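Local structure of thermophilic dibenzothiophene desulfurization enzyme C (Paenibacillus sp. A11-2, 5XDC) at residues L103-P107 / E108-R112; L253-T256 / H257-G261; P293-L296 / A297-E301; K394-E397 / V398-F402. The protein probably oxidises dibenzothiophene with reduced FMN and molecular oxygen, first to the 5-oxide and then to the 5,5-dioxide. All coordinates share one frame; numbering follows the deposited sequence.

How the contacts relate
The four contacts follow one another along the chain without overlap, and each joins neighbouring turns or helix ends. Contact 1 spans the turn between helices 85-104 and 107-119, in the N-terminal domain. Contact 2 lies in the middle of the molecule on helix 247-276, about 28 Å from contact 1 between centres. Contact 3 starts helix 293-324, about 51 Å from contact 1 between centres and across the chain's centre from it. Contact 4, on helix 391-404, is about 20 Å from contact 2 between centres. Contact 2 is buried, close to the indole pocket, whereas contacts 3 and 4 both touch the second subunit of the tetramer.

Contact 1: L103-P107 / E108-R112; sequences LFASP and EQKAR
Gln109 OE1 takes the backbone N-H of Ser106, with Ser106 N at 2.9 Å and an almost straight N-H...O angle of 171°. The donor lies in the carbonyl plane of the amide and points at a lone pair. A water that also lies near Phe104 O reaches the same oxygen.

The return bond runs from Gln109 N to Ser106 OG, also 2.9 Å long. Side chain to backbone in both directions, the two residues make a capping box, with Ser106 as the N-cap of helix 107-119. The serine can do this because its chi1 of 73° tucks OG between its own N and carbonyl carbon, facing the first turn. Gln109 answers with CG beside its backbone N and a chain extended about CB-CG (chi2 178°), which carries the amide back past the hydroxyl; Gln109 CG comes within 3.2 Å of Ser106 OG.

Lys110 holds the other flank. Its backbone N donates to Ser106 O at 3.0 Å, and its CG lies 3.3 Å from that same Ser106 O. Farther out, the extended chain brings Lys110 CE to 3.5 Å from Ala105 O, and the ammonium group ends at Asp102 O. A second water donates to Ala105 O at 2.7 Å and touches Lys110 NZ weakly.

Ala105 is where the chain leaves helix 85-104, so the box starts the next helix after a sharp turn. Gln109 NE2 ties that start to Leu227 O and Asp225 O, while Phe104, at the end of the preceding helix, packs on Gln233 and Val234 of helix 233-240.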
loop_
_atom_site.group_PDB
_atom_site.type_symbol
_atom_site.label_atom_id
_atom_site.label_comp_id
_atom_site.label_asym_id
_atom_site.label_seq_id
_atom_site.Cartn_x
_atom_site.Cartn_y
_atom_site.Cartn_z
ATOM N N LEU B 103 -32.404 23.583 -5.311
ATOM C CA LEU B 103 -33.163 22.344 -5.344
ATOM C C LEU B 103 -34.441 22.401 -4.520
ATOM O O LEU B 103 -35.330 21.573 -4.737
ATOM C CB LEU B 103 -32.300 21.185 -4.835
ATOM C CG LEU B 103 -31.155 20.779 -5.755
ATOM C CD1 LEU B 103 -30.166 19.888 -4.986
ATOM C CD2 LEU B 103 -31.689 20.055 -6.998
ATOM N N PHE B 104 -34.545 23.335 -3.570
ATOM C CA PHE B 104 -35.689 23.409 -2.674
ATOM C C PHE B 104 -36.470 24.713 -2.763
ATOM O O PHE B 104 -37.641 24.731 -2.365
ATOM C CB PHE B 104 -35.240 23.205 -1.218
ATOM C CG PHE B 104 -34.929 21.780 -0.881
ATOM C CD1 PHE B 104 -35.932 20.911 -0.492
ATOM C CD2 PHE B 104 -33.638 21.305 -0.971
ATOM C CE1 PHE B 104 -35.649 19.608 -0.189
ATOM C CE2 PHE B 104 -33.350 19.990 -0.678
ATOM C CZ PHE B 104 -34.354 19.145 -0.280
ATOM N N ALA B 105 -35.875 25.786 -3.274
ATOM C CA ALA B 105 -36.565 27.068 -3.340
ATOM C C ALA B 105 -37.660 27.034 -4.399
ATOM O O ALA B 105 -37.591 26.288 -5.378
ATOM C CB ALA B 105 -35.581 28.192 -3.645
ATOM N N SER B 106 -38.690 27.843 -4.181
ATOM C CA SER B 106 -39.732 28.000 -5.175
ATOM C C SER B 106 -39.232 28.853 -6.336
ATOM O O SER B 106 -38.288 29.635 -6.191
ATOM C CB SER B 106 -40.953 28.663 -4.552
ATOM O OG SER B 106 -40.680 30.027 -4.318
ATOM N N PRO B 107 -39.875 28.747 -7.505
ATOM C CA PRO B 107 -39.534 29.676 -8.590
ATOM C C PRO B 107 -39.666 31.132 -8.181
ATOM O O PRO B 107 -38.839 31.961 -8.573
ATOM C CB PRO B 107 -40.526 29.290 -9.700
ATOM C CG PRO B 107 -40.863 27.882 -9.420
ATOM C CD PRO B 107 -40.873 27.754 -7.927
ATOM N N GLU B 108 -40.675 31.469 -7.376
ATOM C CA GLU B 108 -40.836 32.856 -6.950
ATOM C C GLU B 108 -39.672 33.305 -6.074
ATOM O O GLU B 108 -39.158 34.420 -6.236
ATOM C CB GLU B 108 -42.162 33.035 -6.206
ATOM C CG GLU B 108 -43.406 32.909 -7.076
ATOM C CD GLU B 108 -43.688 31.484 -7.518
ATOM O OE1 GLU B 108 -43.280 30.534 -6.809
ATOM O OE2 GLU B 108 -44.320 31.315 -8.584
ATOM N N GLN B 109 -39.245 32.447 -5.139
ATOM C CA GLN B 109 -38.088 32.757 -4.300
ATOM C C GLN B 109 -36.847 32.995 -5.146
ATOM O O GLN B 109 -36.105 33.965 -4.937
ATOM C CB GLN B 109 -37.843 31.611 -3.311
ATOM C CG GLN B 109 -38.855 31.525 -2.181
ATOM C CD GLN B 109 -38.629 30.355 -1.249
ATOM O OE1 GLN B 109 -38.589 29.192 -1.672
ATOM N NE2 GLN B 109 -38.522 30.650 0.038
ATOM N N LYS B 110 -36.601 32.111 -6.116
ATOM C CA LYS B 110 -35.411 32.251 -6.946
ATOM C C LYS B 110 -35.470 33.514 -7.782
ATOM O O LYS B 110 -34.449 34.179 -7.993
ATOM C CB LYS B 110 -35.247 31.042 -7.856
ATOM C CG LYS B 110 -35.121 29.732 -7.160
ATOM C CD LYS B 110 -34.837 28.681 -8.205
ATOM C CE LYS B 110 -35.287 27.340 -7.765
ATOM N NZ LYS B 110 -35.030 26.329 -8.820
ATOM N N ALA B 111 -36.662 33.858 -8.281
ATOM C CA ALA B 111 -36.798 35.061 -9.087
ATOM C C ALA B 111 -36.411 36.299 -8.298
ATOM O O ALA B 111 -35.911 37.273 -8.871
ATOM C CB ALA B 111 -38.230 35.175 -9.602
ATOM N N ARG B 112 -36.620 36.281 -6.983
ATOM C CA ARG B 112 -36.189 37.379 -6.131
ATOM C C ARG B 112 -34.734 37.239 -5.706
ATOM O O ARG B 112 -33.949 38.183 -5.842
ATOM C CB ARG B 112 -37.087 37.453 -4.895
ATOM C CG ARG B 112 -38.527 37.845 -5.217
ATOM C CD ARG B 112 -39.314 38.079 -3.947
ATOM N NE ARG B 112 -39.554 36.842 -3.208
ATOM C CZ ARG B 112 -40.587 36.026 -3.403
ATOM N NH1 ARG B 112 -41.501 36.297 -4.331
ATOM N NH2 ARG B 112 -40.704 34.932 -2.662
HETATM O O HOH W 1 -39.498 26.989 -0.776
HETATM O O HOH W 2 -36.479 24.130 -6.597
#

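Contact 2: L253-T256 / H257-G261; sequences LIFT and HLYLG
The ring of Tyr259 lies with one face over Phe255 O, which sits 3.2 Å from the ring plane, over its centre, while Tyr259 CZ meets Phe255 CB at 4.0 Å. His257 offers Leu253 O an edge instead, and its ring stacks on Tyr74 of helix 70-83. Phe255 turns its ring toward the pocket side, edge-to-face with His385.

All this happens along two successive buried turns of helix 247-276, in the C-terminal helical domain of the acyl-CoA dehydrogenase fold. Phe255 O also accepts the helical N-H of Tyr259. The tyrosine hydroxyl then bonds to His385 ND1, and His385 lines the indole pocket. A phenylalanine in place of Tyr259 would probably leave His385 ND1 without its hydroxyl mate and that imidazole freer to turn.

On the next stripe, Thr256 and Leu260 run side by side toward helices 331-363 and 293-324, with Thr256 CG2 and Leu260 CD1 4.2 Å apart.

His257 CG stands beside its own backbone N (chi1 -77°), which swings the ring back along the helix. Leu253 O is thereby gripped twice, from opposite faces of its carbonyl plane: by His257 N at 3.1 Å and by His257 ND1 at 2.8 Å, the latter with the oxygen only 1° out of the imidazole plane.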
loop_
_atom_site.group_PDB
_atom_site.type_symbol
_atom_site.label_atom_id
_atom_site.label_comp_id
_atom_site.label_asym_id
_atom_site.label_seq_id
_atom_site.Cartn_x
_atom_site.Cartn_y
_atom_site.Cartn_z
ATOM N N LEU B 253 -18.965 15.590 -4.383
ATOM C CA LEU B 253 -18.037 15.811 -5.489
ATOM C C LEU B 253 -17.325 17.157 -5.394
ATOM O O LEU B 253 -16.193 17.288 -5.882
ATOM C CB LEU B 253 -18.758 15.672 -6.836
ATOM C CG LEU B 253 -17.845 15.515 -8.048
ATOM C CD1 LEU B 253 -17.049 14.243 -7.989
ATOM C CD2 LEU B 253 -18.666 15.526 -9.335
ATOM N N ILE B 254 -17.938 18.163 -4.748
ATOM C CA ILE B 254 -17.202 19.377 -4.398
ATOM C C ILE B 254 -16.003 19.022 -3.524
ATOM O O ILE B 254 -14.877 19.453 -3.785
ATOM C CB ILE B 254 -18.123 20.396 -3.699
ATOM C CG1 ILE B 254 -19.120 20.980 -4.700
ATOM C CG2 ILE B 254 -17.320 21.514 -3.069
ATOM C CD1 ILE B 254 -20.259 21.776 -4.044
ATOM N N PHE B 255 -16.234 18.230 -2.472
ATOM C CA PHE B 255 -15.138 17.828 -1.597
ATOM C C PHE B 255 -14.060 17.098 -2.387
ATOM O O PHE B 255 -12.856 17.323 -2.183
ATOM C CB PHE B 255 -15.660 16.932 -0.476
ATOM C CG PHE B 255 -16.717 17.570 0.409
ATOM C CD1 PHE B 255 -16.845 18.938 0.486
ATOM C CD2 PHE B 255 -17.555 16.771 1.183
ATOM C CE1 PHE B 255 -17.808 19.518 1.315
ATOM C CE2 PHE B 255 -18.519 17.343 2.011
ATOM C CZ PHE B 255 -18.640 18.722 2.073
ATOM N N THR B 256 -14.479 16.205 -3.287
ATOM C CA THR B 256 -13.537 15.458 -4.113
ATOM C C THR B 256 -12.604 16.393 -4.867
ATOM O O THR B 256 -11.393 16.161 -4.940
ATOM C CB THR B 256 -14.307 14.570 -5.092
ATOM O OG1 THR B 256 -15.100 13.631 -4.371
ATOM C CG2 THR B 256 -13.364 13.790 -5.999
ATOM N N HIS B 257 -13.149 17.472 -5.431
ATOM C CA HIS B 257 -12.325 18.422 -6.160
ATOM C C HIS B 257 -11.441 19.275 -5.244
ATOM O O HIS B 257 -10.381 19.740 -5.681
ATOM C CB HIS B 257 -13.235 19.282 -7.031
ATOM C CG HIS B 257 -13.693 18.573 -8.268
ATOM N ND1 HIS B 257 -14.757 17.698 -8.277
ATOM C CD2 HIS B 257 -13.185 18.559 -9.525
ATOM C CE1 HIS B 257 -14.899 17.194 -9.492
ATOM N NE2 HIS B 257 -13.957 17.697 -10.266
ATOM N N LEU B 258 -11.835 19.495 -3.985
ATOM C CA LEU B 258 -10.901 20.082 -3.032
ATOM C C LEU B 258 -9.680 19.193 -2.879
ATOM O O LEU B 258 -8.539 19.675 -2.904
ATOM C CB LEU B 258 -11.567 20.272 -1.666
ATOM C CG LEU B 258 -12.750 21.240 -1.577
ATOM C CD1 LEU B 258 -13.249 21.297 -0.156
ATOM C CD2 LEU B 258 -12.336 22.629 -2.070
ATOM N N TYR B 259 -9.907 17.882 -2.752
ATOM C CA TYR B 259 -8.805 16.949 -2.527
ATOM C C TYR B 259 -7.932 16.826 -3.765
ATOM O O TYR B 259 -6.698 16.817 -3.658
ATOM C CB TYR B 259 -9.342 15.586 -2.085
ATOM C CG TYR B 259 -10.314 15.662 -0.928
ATOM C CD1 TYR B 259 -10.296 16.723 -0.028
ATOM C CD2 TYR B 259 -11.251 14.678 -0.745
ATOM C CE1 TYR B 259 -11.212 16.801 0.991
ATOM C CE2 TYR B 259 -12.174 14.750 0.278
ATOM C CZ TYR B 259 -12.156 15.827 1.133
ATOM O OH TYR B 259 -13.089 15.873 2.138
ATOM N N LEU B 260 -8.538 16.759 -4.954
ATOM C CA LEU B 260 -7.731 16.737 -6.177
ATOM C C LEU B 260 -6.957 18.038 -6.360
ATOM O O LEU B 260 -5.810 18.029 -6.815
ATOM C CB LEU B 260 -8.622 16.475 -7.388
ATOM C CG LEU B 260 -9.333 15.130 -7.387
ATOM C CD1 LEU B 260 -10.319 15.069 -8.556
ATOM C CD2 LEU B 260 -8.332 13.992 -7.502
ATOM N N GLY B 261 -7.558 19.175 -6.009
ATOM C CA GLY B 261 -6.839 20.431 -6.118
ATOM C C GLY B 261 -5.658 20.520 -5.167
ATOM O O GLY B 261 -4.562 20.946 -5.553
#

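Contact 3: P293-L296 / A297-E301; sequences PYVL and AIYGE
Val295 and Tyr299 lie side by side one turn apart, and the valine methyl CG1 meets the edge of the phenol ring in its plane, 3.8 Å from Tyr299 CE2. With chi1 at 172°, Val295 sends CG1 away from its own N and onward along the helix, straight at that edge. Tyr299 keeps CG beside its backbone N (chi1 -79°), which leans the ring back over the previous turn and brings CD2 to 3.3 Å from Val295 O.

Ile298 bends the same way, its CG1 lying 3.5 Å from Tyr294 O. Ala297 CB touches Pro293 O at 3.4 Å. Pro293 itself sets CG over the centre of one face of the Tyr294 ring.

Tyr299 OH bonds to Ser274 OG; an alanine in place of Tyr299 would probably leave that serine without this partner and the Val295 methyl facing a gap.

Helix 293-324 begins here among several neighbours. Tyr299 fits against Leu267, Ala270 and Ala271 of helix 247-276, and Ile298 against Leu359 and Ala362 of helix 331-363. Tyr294 OH reaches Pro293 O of the third subunit, and Val295 packs on Leu403 in helix 391-404 of the second.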
loop_
_atom_site.group_PDB
_atom_site.type_symbol
_atom_site.label_atom_id
_atom_site.label_comp_id
_atom_site.label_asym_id
_atom_site.label_seq_id
_atom_site.Cartn_x
_atom_site.Cartn_y
_atom_site.Cartn_z
ATOM N N PRO B 293 16.601 7.849 -9.555
ATOM C CA PRO B 293 15.506 6.970 -9.989
ATOM C C PRO B 293 14.378 6.888 -8.988
ATOM O O PRO B 293 13.224 6.686 -9.385
ATOM C CB PRO B 293 16.195 5.609 -10.171
ATOM C CG PRO B 293 17.415 5.683 -9.333
ATOM C CD PRO B 293 17.861 7.106 -9.392
ATOM N N TYR B 294 14.678 7.047 -7.698
ATOM C CA TYR B 294 13.665 6.902 -6.664
ATOM C C TYR B 294 12.873 8.196 -6.491
ATOM O O TYR B 294 11.661 8.143 -6.254
ATOM C CB TYR B 294 14.350 6.437 -5.373
ATOM C CG TYR B 294 15.185 5.174 -5.601
ATOM C CD1 TYR B 294 14.619 4.043 -6.179
ATOM C CD2 TYR B 294 16.537 5.140 -5.297
ATOM C CE1 TYR B 294 15.362 2.897 -6.423
ATOM C CE2 TYR B 294 17.301 3.997 -5.534
ATOM C CZ TYR B 294 16.703 2.876 -6.092
ATOM O OH TYR B 294 17.441 1.737 -6.330
ATOM N N VAL B 295 13.521 9.352 -6.678
ATOM C CA VAL B 295 12.799 10.623 -6.757
ATOM C C VAL B 295 11.828 10.598 -7.926
ATOM O O VAL B 295 10.653 10.965 -7.796
ATOM C CB VAL B 295 13.784 11.799 -6.886
ATOM C CG1 VAL B 295 13.048 13.117 -7.159
ATOM C CG2 VAL B 295 14.644 11.915 -5.640
ATOM N N LEU B 296 12.313 10.180 -9.097
ATOM C CA LEU B 296 11.463 10.125 -10.277
ATOM C C LEU B 296 10.285 9.183 -10.074
ATOM O O LEU B 296 9.171 9.464 -10.537
ATOM C CB LEU B 296 12.289 9.708 -11.493
ATOM C CG LEU B 296 13.201 10.817 -12.020
ATOM C CD1 LEU B 296 14.149 10.290 -13.078
ATOM C CD2 LEU B 296 12.377 11.957 -12.585
ATOM N N ALA B 297 10.509 8.061 -9.385
ATOM C CA ALA B 297 9.439 7.098 -9.162
ATOM C C ALA B 297 8.340 7.676 -8.279
ATOM O O ALA B 297 7.151 7.407 -8.494
ATOM C CB ALA B 297 10.013 5.823 -8.548
ATOM N N ILE B 298 8.708 8.477 -7.283
ATOM C CA ILE B 298 7.696 9.093 -6.430
ATOM C C ILE B 298 6.851 10.057 -7.241
ATOM O O ILE B 298 5.613 10.006 -7.199
ATOM C CB ILE B 298 8.353 9.786 -5.224
ATOM C CG1 ILE B 298 8.880 8.741 -4.251
ATOM C CG2 ILE B 298 7.351 10.725 -4.521
ATOM C CD1 ILE B 298 9.786 9.307 -3.183
ATOM N N TYR B 299 7.495 10.947 -8.004
ATOM C CA TYR B 299 6.728 11.872 -8.832
ATOM C C TYR B 299 5.872 11.126 -9.848
ATOM O O TYR B 299 4.719 11.498 -10.085
ATOM C CB TYR B 299 7.649 12.869 -9.532
ATOM C CG TYR B 299 8.081 13.974 -8.587
ATOM C CD1 TYR B 299 7.191 14.977 -8.215
ATOM C CD2 TYR B 299 9.365 14.019 -8.066
ATOM C CE1 TYR B 299 7.563 15.974 -7.344
ATOM C CE2 TYR B 299 9.735 15.013 -7.191
ATOM C CZ TYR B 299 8.829 15.989 -6.845
ATOM O OH TYR B 299 9.184 16.992 -5.972
ATOM N N GLY B 300 6.409 10.059 -10.434
ATOM C CA GLY B 300 5.663 9.338 -11.452
ATOM C C GLY B 300 4.450 8.630 -10.885
ATOM O O GLY B 300 3.361 8.687 -11.463
ATOM N N GLU B 301 4.619 7.952 -9.748
ATOM C CA GLU B 301 3.499 7.236 -9.142
ATOM C C GLU B 301 2.352 8.187 -8.837
ATOM O O GLU B 301 1.194 7.917 -9.178
ATOM C CB GLU B 301 3.949 6.529 -7.865
#

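Contact 4: K394-E397 / V398-F402; sequences KIRE and VGNWF
This is a local contact between successive turns of helix 391-404, near the C-terminus, where Arg396 and Asn400 project side by side from the same flank. The extended Arg396 chain brings its guanidinium alongside the Asn400 amide, NH1 to ND2 3.9 Å, with the two planes turned 66° apart. Both nitrogens carry N-H groups, so the pair is a matter of proximity and not of bonding. The backbone closes the turn beneath them: Asn400 N donates to Arg396 O at 2.8 Å, and Asn400 CB rests 3.3 Å from that same Arg396 O. The side-chain oxygen of Asn400 looks onward, with OD1 taking a hydrogen bond from Asn404 ND2.

Val398 sits on another side. Its CG2 is anti to the carbonyl carbon, with CG1 at chi1 176°, and this places CG2 3.4 Å from Lys394 O, the oxygen that also accepts the N-H of Val398. Trp401 CB makes a similar approach to Glu397 O, at 3.6 Å.

Within the first of these turns, Lys394 NZ and Glu397 OE1 form a salt bridge of 2.8 Å, on the syn lone pair of the carboxylate. Lys394 NZ also bonds to the backbone O of Tyr413, a residue whose FMN contact has been seen in this protein, and so links the helix to the chain end by the flavin site.

Ile395 and Val398 pack on helix 331-363, while Arg396 lies on Leu296 of the second subunit. Regular i to i+4 backbone bonds with an i to i+3 salt bridge on one side make this an ordinary alpha-helix of a tetramer interface.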
loop_
_atom_site.group_PDB
_atom_site.type_symbol
_atom_site.label_atom_id
_atom_site.label_comp_id
_atom_site.label_asym_id
_atom_site.label_seq_id
_atom_site.Cartn_x
_atom_site.Cartn_y
_atom_site.Cartn_z
ATOM N N LYS B 394 -17.839 5.493 2.882
ATOM C CA LYS B 394 -17.947 5.629 1.431
ATOM C C LYS B 394 -17.521 4.337 0.752
ATOM O O LYS B 394 -18.164 3.884 -0.204
ATOM C CB LYS B 394 -17.111 6.807 0.937
ATOM C CG LYS B 394 -17.684 8.165 1.318
ATOM C CD LYS B 394 -18.921 8.528 0.469
ATOM C CE LYS B 394 -19.835 9.501 1.215
ATOM N NZ LYS B 394 -20.541 8.819 2.330
ATOM N N ILE B 395 -16.465 3.702 1.270
ATOM C CA ILE B 395 -16.015 2.417 0.737
ATOM C C ILE B 395 -17.098 1.357 0.929
ATOM O O ILE B 395 -17.427 0.608 -0.003
ATOM C CB ILE B 395 -14.671 2.016 1.386
ATOM C CG1 ILE B 395 -13.555 2.923 0.856
ATOM C CG2 ILE B 395 -14.364 0.550 1.145
ATOM C CD1 ILE B 395 -12.285 2.921 1.708
ATOM N N ARG B 396 -17.677 1.282 2.138
ATOM C CA ARG B 396 -18.761 0.330 2.383
ATOM C C ARG B 396 -19.937 0.572 1.442
ATOM O O ARG B 396 -20.542 -0.379 0.941
ATOM C CB ARG B 396 -19.240 0.403 3.837
ATOM C CG ARG B 396 -20.239 -0.714 4.207
ATOM C CD ARG B 396 -20.809 -0.560 5.614
ATOM N NE ARG B 396 -21.564 -1.749 6.022
ATOM C CZ ARG B 396 -22.802 -2.032 5.620
ATOM N NH1 ARG B 396 -23.453 -1.218 4.798
ATOM N NH2 ARG B 396 -23.397 -3.137 6.042
ATOM N N GLU B 397 -20.271 1.836 1.195
ATOM C CA GLU B 397 -21.390 2.160 0.318
ATOM C C GLU B 397 -21.131 1.691 -1.111
ATOM O O GLU B 397 -22.016 1.115 -1.756
ATOM C CB GLU B 397 -21.672 3.660 0.392
ATOM C CG GLU B 397 -22.303 4.061 1.732
ATOM C CD GLU B 397 -22.049 5.515 2.157
ATOM O OE1 GLU B 397 -21.469 6.320 1.390
ATOM O OE2 GLU B 397 -22.442 5.836 3.296
ATOM N N VAL B 398 -19.926 1.910 -1.624
ATOM C CA VAL B 398 -19.625 1.412 -2.961
ATOM C C VAL B 398 -19.641 -0.114 -2.977
ATOM O O VAL B 398 -20.116 -0.731 -3.934
ATOM C CB VAL B 398 -18.288 1.981 -3.454
ATOM C CG1 VAL B 398 -17.907 1.392 -4.798
ATOM C CG2 VAL B 398 -18.370 3.513 -3.559
ATOM N N GLY B 399 -19.124 -0.755 -1.926
ATOM C CA GLY B 399 -19.129 -2.212 -1.897
ATOM C C GLY B 399 -20.528 -2.793 -1.804
ATOM O O GLY B 399 -20.836 -3.810 -2.437
ATOM N N ASN B 400 -21.385 -2.166 -1.005
ATOM C CA ASN B 400 -22.764 -2.621 -0.858
ATOM C C ASN B 400 -23.512 -2.504 -2.180
ATOM O O ASN B 400 -24.339 -3.360 -2.517
ATOM C CB ASN B 400 -23.454 -1.804 0.233
ATOM C CG ASN B 400 -24.644 -2.510 0.851
ATOM O OD1 ASN B 400 -24.790 -3.734 0.775
ATOM N ND2 ASN B 400 -25.507 -1.724 1.500
ATOM N N TRP B 401 -23.224 -1.458 -2.953
ATOM C CA TRP B 401 -23.785 -1.358 -4.295
ATOM C C TRP B 401 -23.223 -2.442 -5.216
ATOM O O TRP B 401 -23.977 -3.160 -5.890
ATOM C CB TRP B 401 -23.510 0.027 -4.878
ATOM C CG TRP B 401 -23.720 0.054 -6.348
ATOM C CD1 TRP B 401 -24.917 0.136 -7.003
ATOM C CD2 TRP B 401 -22.709 -0.038 -7.356
ATOM N NE1 TRP B 401 -24.704 0.113 -8.363
ATOM C CE2 TRP B 401 -23.358 0.009 -8.603
ATOM C CE3 TRP B 401 -21.314 -0.142 -7.324
ATOM C CZ2 TRP B 401 -22.660 -0.053 -9.809
ATOM C CZ3 TRP B 401 -20.620 -0.194 -8.519
ATOM C CH2 TRP B 401 -21.294 -0.148 -9.744
ATOM N N PHE B 402 -21.899 -2.579 -5.273
ATOM C CA PHE B 402 -21.334 -3.512 -6.243
ATOM C C PHE B 402 -21.741 -4.949 -5.939
ATOM O O PHE B 402 -22.120 -5.708 -6.847
ATOM C CB PHE B 402 -19.814 -3.404 -6.304
ATOM C CG PHE B 402 -19.240 -4.212 -7.418
ATOM C CD1 PHE B 402 -19.102 -3.666 -8.676
ATOM C CD2 PHE B 402 -18.928 -5.546 -7.231
ATOM C CE1 PHE B 402 -18.625 -4.430 -9.723
ATOM C CE2 PHE B 402 -18.457 -6.306 -8.272
ATOM C CZ PHE B 402 -18.305 -5.759 -9.509
#